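Local coordinates for protein alpha-rhamnosidase (Dictyoglomus thermophilum, PDB 6I60) that probably hydrolyses terminal non-reducing alpha-L-rhamnose residues from alpha-L-rhamnosides, a glycoside hydrolase reaction applied to removing rhamnose from natural flavonoids, at residues E203-G208 and K312-P317; N207-G212 and S235-D240. All blocks are in the same frame, centred on the assembly; numbering follows the deposited sequence.

Interaction 1 (E203-G208 and K312-P317); sequences ELYING and KGWNLP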
# COMPACT_ATOMS: atom_id res chain seq x y z
N GLU A 203 -4.25 22.04 5.67
CA GLU A 203 -2.93 22.30 6.23
C GLU A 203 -3.12 23.08 7.51
O GLU A 203 -3.82 24.10 7.52
CB GLU A 203 -2.04 23.07 5.24
CG GLU A 203 -1.11 22.19 4.43
CD GLU A 203 -0.06 22.97 3.66
OE1 GLU A 203 -0.29 24.17 3.40
OE2 GLU A 203 0.99 22.39 3.33
N LEU A 204 -2.52 22.61 8.60
CA LEU A 204 -2.73 23.17 9.92
C LEU A 204 -1.53 24.02 10.35
O LEU A 204 -0.38 23.63 10.15
CB LEU A 204 -2.97 22.07 10.95
CG LEU A 204 -3.07 22.50 12.41
CD1 LEU A 204 -4.35 23.28 12.65
CD2 LEU A 204 -2.98 21.29 13.32
N TYR A 205 -1.82 25.18 10.94
CA TYR A 205 -0.80 26.08 11.46
C TYR A 205 -1.19 26.53 12.86
O TYR A 205 -2.38 26.76 13.14
CB TYR A 205 -0.62 27.30 10.55
CG TYR A 205 -0.03 26.98 9.20
CD1 TYR A 205 1.35 26.96 9.02
CD2 TYR A 205 -0.84 26.71 8.11
CE1 TYR A 205 1.90 26.66 7.79
CE2 TYR A 205 -0.30 26.42 6.87
CZ TYR A 205 1.07 26.40 6.72
OH TYR A 205 1.62 26.10 5.49
N ILE A 206 -0.20 26.66 13.73
CA ILE A 206 -0.41 27.14 15.09
C ILE A 206 0.70 28.14 15.41
O ILE A 206 1.88 27.77 15.43
CB ILE A 206 -0.42 26.00 16.13
CG1 ILE A 206 -1.74 25.25 16.07
CG2 ILE A 206 -0.18 26.56 17.53
CD1 ILE A 206 -1.98 24.33 17.25
N ASN A 207 0.33 29.40 15.63
CA ASN A 207 1.27 30.47 15.95
C ASN A 207 2.33 30.64 14.86
O ASN A 207 3.46 31.05 15.14
CB ASN A 207 1.93 30.24 17.31
CG ASN A 207 0.95 30.37 18.47
OD1 ASN A 207 0.12 31.27 18.49
ND2 ASN A 207 1.05 29.46 19.43
N GLY A 208 1.98 30.31 13.62
CA GLY A 208 2.83 30.55 12.48
C GLY A 208 3.57 29.33 11.96
O GLY A 208 4.05 29.36 10.82
N LYS A 312 -0.11 38.47 4.48
CA LYS A 312 1.10 38.31 5.28
C LYS A 312 0.76 38.31 6.76
O LYS A 312 0.07 39.20 7.25
CB LYS A 312 2.10 39.42 4.97
CG LYS A 312 2.28 39.70 3.49
CD LYS A 312 3.70 40.14 3.18
CE LYS A 312 3.79 41.66 3.06
NZ LYS A 312 3.26 42.15 1.76
N GLY A 313 1.24 37.30 7.48
CA GLY A 313 1.04 37.25 8.91
C GLY A 313 -0.33 36.81 9.36
O GLY A 313 -0.80 37.25 10.42
N TRP A 314 -0.99 35.92 8.61
CA TRP A 314 -2.38 35.59 8.89
C TRP A 314 -2.55 34.58 10.02
O TRP A 314 -3.64 34.50 10.59
CB TRP A 314 -3.04 35.05 7.62
CG TRP A 314 -2.58 33.68 7.24
CD1 TRP A 314 -1.43 33.37 6.57
CD2 TRP A 314 -3.25 32.44 7.49
NE1 TRP A 314 -1.34 32.01 6.39
CE2 TRP A 314 -2.44 31.42 6.95
CE3 TRP A 314 -4.44 32.10 8.12
CZ2 TRP A 314 -2.80 30.07 7.02
CZ3 TRP A 314 -4.80 30.76 8.20
CH2 TRP A 314 -3.98 29.77 7.65
N ASN A 315 -1.51 33.81 10.36
CA ASN A 315 -1.67 32.76 11.35
C ASN A 315 -0.74 32.94 12.55
O ASN A 315 -0.08 31.99 12.97
CB ASN A 315 -1.44 31.38 10.71
CG ASN A 315 -0.15 31.33 9.90
OD1 ASN A 315 0.68 32.23 9.97
ND2 ASN A 315 0.02 30.26 9.13
N LEU A 316 -0.69 34.15 13.10
CA LEU A 316 0.18 34.47 14.22
C LEU A 316 -0.61 35.29 15.24
O LEU A 316 -1.55 35.99 14.88
CB LEU A 316 1.43 35.23 13.78
CG LEU A 316 2.24 34.53 12.68
CD1 LEU A 316 1.80 35.04 11.34
CD2 LEU A 316 3.73 34.70 12.85
N PRO A 317 -0.22 35.21 16.54
CA PRO A 317 -1.06 35.78 17.61
C PRO A 317 -1.54 37.20 17.37
O PRO A 317 -2.74 37.44 17.20
CB PRO A 317 -0.14 35.72 18.83
CG PRO A 317 0.74 34.55 18.57
CD PRO A 317 0.96 34.51 17.08
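Tyr205 and Asn315 meet where a tight beta hairpin turns beside the loop between strands 302-306 and 325-329. Antiparallel strands 201-206 and 209-210 are joined by the turn Asn207-Gly208, and the positive phi of both residues fits a type I' turn. Starting at its base, Tyr205 CB lies 3.3 Å from Asn315 ND2. The same nitrogen stays near CG and then CD1, the ring and amide planes being 50° apart. On the other branch, Tyr205 CD2 packs against Trp314 CZ2 at 4.0 Å, the two side chains crossing at about a right angle. At the tip, OH gives a weak hydrogen bond to Glu203 OE1 (3.4 Å), an oxygen that also pairs with Arg430. Asn315 has CG between its backbone N and carbonyl carbon (chi1 50°), which turns the amide to the tyrosine, while its CB sits 3.8 Å above the centre of the Trp314 ring. No hydrogen bond joins the two segments, so contact rests on packing. In the turn itself, Gly208 CA lies 4.0 Å from Leu316 CG. Asn207 directs its polar end mainly to Asn237 and Ala244, yet its OD1 also comes 3.3 Å from Pro317 CG.

Interaction 2 (N207-G212 and S235-D240); sequences NGERIG and SKNIRD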
# COMPACT_ATOMS: atom_id res chain seq x y z
N ASN A 207 0.33 29.40 15.63
CA ASN A 207 1.27 30.47 15.95
C ASN A 207 2.33 30.64 14.86
O ASN A 207 3.46 31.05 15.14
CB ASN A 207 1.93 30.24 17.31
CG ASN A 207 0.95 30.37 18.47
OD1 ASN A 207 0.12 31.27 18.49
ND2 ASN A 207 1.05 29.46 19.43
N GLY A 208 1.98 30.31 13.62
CA GLY A 208 2.83 30.55 12.48
C GLY A 208 3.57 29.33 11.96
O GLY A 208 4.05 29.36 10.82
N GLU A 209 3.66 28.27 12.75
CA GLU A 209 4.43 27.09 12.37
C GLU A 209 3.51 26.00 11.83
O GLU A 209 2.42 25.78 12.36
CB GLU A 209 5.23 26.55 13.57
CG GLU A 209 6.14 27.58 14.22
CD GLU A 209 6.10 27.51 15.73
OE1 GLU A 209 7.18 27.51 16.35
OE2 GLU A 209 4.99 27.46 16.30
N ARG A 210 3.96 25.33 10.78
CA ARG A 210 3.25 24.17 10.26
C ARG A 210 3.34 23.02 11.25
O ARG A 210 4.36 22.83 11.91
CB ARG A 210 3.81 23.75 8.91
CG ARG A 210 2.82 23.05 8.00
CD ARG A 210 3.54 22.19 6.98
NE ARG A 210 2.68 21.76 5.88
CZ ARG A 210 2.20 20.52 5.75
NH1 ARG A 210 1.43 20.21 4.72
NH2 ARG A 210 2.49 19.59 6.65
N ILE A 211 2.26 22.25 11.35
CA ILE A 211 2.12 21.27 12.42
C ILE A 211 2.48 19.87 11.93
O ILE A 211 3.35 19.20 12.51
CB ILE A 211 0.70 21.29 13.01
CG1 ILE A 211 0.42 22.64 13.69
CG2 ILE A 211 0.49 20.14 13.98
CD1 ILE A 211 1.40 22.98 14.80
N GLY A 212 1.81 19.42 10.87
CA GLY A 212 1.94 18.04 10.46
C GLY A 212 3.22 17.75 9.71
O GLY A 212 3.77 18.60 9.01
N SER A 235 1.79 20.37 21.81
CA SER A 235 2.16 20.83 23.15
C SER A 235 3.19 21.95 23.08
O SER A 235 2.93 23.07 23.52
CB SER A 235 2.68 19.65 23.97
OG SER A 235 1.67 18.69 24.19
N LYS A 236 4.36 21.66 22.51
CA LYS A 236 5.42 22.65 22.44
C LYS A 236 5.18 23.65 21.33
O LYS A 236 6.12 24.08 20.64
CB LYS A 236 6.78 21.96 22.25
CG LYS A 236 7.24 21.12 23.43
CD LYS A 236 6.90 21.77 24.76
CE LYS A 236 8.11 21.84 25.67
NZ LYS A 236 8.16 23.11 26.44
N ASN A 237 3.91 24.04 21.13
CA ASN A 237 3.56 25.05 20.15
C ASN A 237 2.58 26.07 20.71
O ASN A 237 2.08 26.91 19.94
CB ASN A 237 2.95 24.41 18.89
CG ASN A 237 4.00 23.78 17.99
OD1 ASN A 237 3.84 22.64 17.55
ND2 ASN A 237 5.06 24.52 17.70
N ILE A 238 2.30 26.04 22.01
CA ILE A 238 1.17 26.78 22.56
C ILE A 238 1.50 28.24 22.89
O ILE A 238 0.63 29.10 22.79
CB ILE A 238 0.64 26.03 23.80
CG1 ILE A 238 -0.19 24.82 23.36
CG2 ILE A 238 -0.20 26.94 24.70
CD1 ILE A 238 -1.18 25.12 22.25
N ARG A 239 2.75 28.53 23.26
CA ARG A 239 3.17 29.89 23.63
C ARG A 239 2.44 30.35 24.89
O ARG A 239 1.74 29.56 25.53
CB ARG A 239 2.94 30.87 22.47
CG ARG A 239 3.93 32.01 22.37
CD ARG A 239 3.48 33.04 21.35
NE ARG A 239 4.54 33.97 20.99
CZ ARG A 239 5.56 33.68 20.19
NH1 ARG A 239 5.66 32.46 19.65
NH2 ARG A 239 6.48 34.59 19.92
N ASP A 240 2.60 31.62 25.25
CA ASP A 240 2.01 32.12 26.48
C ASP A 240 0.72 32.89 26.22
O ASP A 240 -0.37 32.32 26.27
CB ASP A 240 3.00 33.01 27.24
CG ASP A 240 2.62 33.20 28.69
OD1 ASP A 240 1.99 32.29 29.27
OD2 ASP A 240 2.94 34.26 29.26
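Asn207 ND2 reaches two successive backbone carbonyls of the loop between strands 226-233 and 242-250, within the alpha-L-rhamnosidase N-terminal domain. Its bond to Asn237 O is the shorter, 2.8 Å with an N-H...O angle of 141°. This acceptor lies close to the plane of the Asn207 amide, and the donor lies in the carbonyl plane. The second bond, to Ile238 O at 3.4 Å, is weak. With CG beside the backbone N and anti to the carbonyl carbon (chi1 -67°), Asn207 carries its amide from the hairpin turn to this loop. The other end of that amide, OD1, accepts from Ala244 N, so both ends are engaged and the rotation of the group is fixed. The Asn237 side chain meets Glu209 of the second hairpin strand and Ile211 just after it. Its ND2 is 3.3 Å from Glu209 OE2, carboxylate and amide planes standing 70° apart, and its OD1 lies 3.7 Å from Ile211 CD1, where the two side chains pass in opposite directions. Glu209 OE2 and Arg239 NH1 remain 6.1 Å apart, too far for a salt bridge. Turn and loop are therefore joined chiefly by a neutral, buried amide satisfied by main-chain groups, with any charge attraction between Glu209 and Arg239 probably secondary.

From the N terminus, the chain runs along strand 201-206 and turns through Asn207-Gly208, which both interactions share. Interaction 2 closes first: 22 residues, including strand 226-233, separate 207-212 from 235-240. Interaction 1 spans 103 residues before 312-317 returns to the hairpin; the shorter closure starts from the shared turn and ends well before 312-317. Their centres are 9 Å apart. Strand 201-206 pairs with 242-250, whereas 226-233 belongs to a different sheet beside 189-199; interaction 2 thus holds the hairpin turn against the loop that passes from one sheet to the other, and interaction 1 adds the loop before 325-329. Between them, Glu203 OE2 forms a salt bridge with Arg210 NH1 at 2.6 Å, across the two hairpin strands.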